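Alpha-galactosidase 1 (Saccharomyces cerevisiae, PDB 3LRK) hydrolyses terminal, non-reducing alpha-D-galactose residues from alpha-D-galactosides such as galactose oligosaccharides, galactomannans and galactolipids. Local coordinates at residues R205-V210 with M240-K245. The protein carries 1 engineered substitution. Sequence-based numbering, arbitrary orientation.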
# COMPACT_ATOMS: atom_id res chain seq x y z
N ARG A 205 20.31 -6.76 -4.86
CA ARG A 205 20.12 -5.33 -4.87
C ARG A 205 18.83 -5.05 -4.11
O ARG A 205 17.86 -5.78 -4.26
CB ARG A 205 20.04 -4.81 -6.31
CG ARG A 205 21.43 -4.81 -7.01
CD ARG A 205 22.23 -3.53 -6.67
NE ARG A 205 21.39 -2.37 -6.98
CZ ARG A 205 21.22 -1.86 -8.19
NH1 ARG A 205 21.89 -2.33 -9.24
NH2 ARG A 205 20.38 -0.85 -8.34
N MET A 206 18.81 -4.00 -3.29
CA MET A 206 17.63 -3.71 -2.49
C MET A 206 17.06 -2.35 -2.82
O MET A 206 16.18 -1.86 -2.11
CB MET A 206 17.93 -3.85 -1.00
CG MET A 206 19.29 -3.28 -0.52
SD MET A 206 19.59 -1.52 -0.86
CE MET A 206 18.33 -0.73 0.15
N SER A 207 17.58 -1.73 -3.89
CA SER A 207 17.12 -0.40 -4.32
C SER A 207 17.37 -0.16 -5.81
O SER A 207 18.09 -0.92 -6.46
CB SER A 207 17.80 0.72 -3.51
OG SER A 207 19.13 0.96 -3.96
N GLY A 208 16.78 0.92 -6.34
CA GLY A 208 17.13 1.44 -7.67
C GLY A 208 18.59 1.90 -7.69
O GLY A 208 19.22 2.02 -6.64
N ASP A 209 19.13 2.16 -8.88
CA ASP A 209 20.57 2.44 -9.01
C ASP A 209 20.99 3.67 -8.21
O ASP A 209 20.30 4.68 -8.21
CB ASP A 209 21.00 2.64 -10.46
CG ASP A 209 20.70 1.45 -11.34
OD1 ASP A 209 20.32 0.37 -10.83
OD2 ASP A 209 20.86 1.61 -12.57
N VAL A 210 22.13 3.54 -7.53
CA VAL A 210 22.82 4.65 -6.91
C VAL A 210 23.39 5.60 -7.98
O VAL A 210 23.57 5.21 -9.14
CB VAL A 210 23.95 4.16 -5.95
CG1 VAL A 210 25.19 3.73 -6.73
CG2 VAL A 210 24.30 5.23 -4.91
N MET A 240 22.52 8.51 0.53
CA MET A 240 21.72 8.52 1.75
C MET A 240 20.33 7.93 1.57
O MET A 240 19.80 7.32 2.50
CB MET A 240 21.60 9.94 2.32
CG MET A 240 22.87 10.51 2.96
SD MET A 240 23.60 9.47 4.24
CE MET A 240 22.29 9.37 5.47
N ASN A 241 19.74 8.14 0.40
CA ASN A 241 18.44 7.54 0.06
C ASN A 241 18.54 6.02 0.16
O ASN A 241 17.66 5.38 0.74
CB ASN A 241 17.98 7.98 -1.34
CG ASN A 241 16.73 7.22 -1.82
OD1 ASN A 241 16.81 6.06 -2.25
ND2 ASN A 241 15.58 7.89 -1.79
N ILE A 242 19.63 5.46 -0.38
CA ILE A 242 19.83 4.01 -0.45
C ILE A 242 20.22 3.44 0.92
O ILE A 242 19.69 2.40 1.32
CB ILE A 242 20.85 3.63 -1.56
CG1 ILE A 242 20.20 3.85 -2.94
CG2 ILE A 242 21.32 2.18 -1.42
CD1 ILE A 242 21.16 3.80 -4.09
N LEU A 243 21.10 4.13 1.63
CA LEU A 243 21.45 3.72 3.00
C LEU A 243 20.22 3.69 3.90
O LEU A 243 20.03 2.77 4.69
CB LEU A 243 22.52 4.65 3.60
CG LEU A 243 23.00 4.28 5.01
CD1 LEU A 243 23.71 2.93 5.02
CD2 LEU A 243 23.90 5.38 5.55
N ASN A 244 19.38 4.72 3.80
CA ASN A 244 18.14 4.80 4.57
C ASN A 244 17.16 3.66 4.27
O ASN A 244 16.58 3.08 5.18
CB ASN A 244 17.47 6.16 4.37
CG ASN A 244 18.18 7.28 5.13
OD1 ASN A 244 19.09 7.04 5.92
ND2 ASN A 244 17.77 8.51 4.88
N LYS A 245 16.99 3.36 2.99
CA LYS A 245 16.23 2.18 2.57
C LYS A 245 16.79 0.87 3.15
O LYS A 245 16.02 -0.02 3.55
CB LYS A 245 16.16 2.12 1.04
CG LYS A 245 15.15 3.10 0.47
CD LYS A 245 15.31 3.24 -1.03
CE LYS A 245 14.21 4.11 -1.60
NZ LYS A 245 14.58 4.51 -2.99
O HOH W 1 14.80 2.71 -5.07
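Ile242 reaches from helix 239-246 into the bend of 205-210, the end of TIM-barrel strand 203-205 and the loop that follows, and most of the contact is apolar. Its CD1 presses on Val210 CB at 3.4 Å, a tight fit between two branched side chains crossing at about a right angle. CG1 lies 3.2 Å from Ser207 OG, a small group that lets the isoleucine come close. Met206, bent at chi2 (58°) and chi3 (65°), curls its flexible thioether so that CE lies against the Ile242 carbonyl and 3.7 Å from Lys245 CB.

Between the two segments the polar link is a water. Ser207 OG turns its hydrogen to Gly208 O, 2.9 Å away. The long, extended Lys245 gives NZ to Asn241 OD1, to Cys223 O and to the water, which also accepts from Gly208 N. On the loop's far side Arg205 NH2 forms a salt bridge with Asp209 OD1 at 2.8 Å, nearly in the guanidinium plane, and a more tilted hydrogen bond to Ser207 O.

Cut back to an alanine, Ile242 would probably leave a gap beside Val210 and Ser207 and let the bend shift. Apolar packing and one water bridge are consistent with helix 239-246 helping to hold the loop bearing substrate-binding Arg205 and the proton donor Asp209.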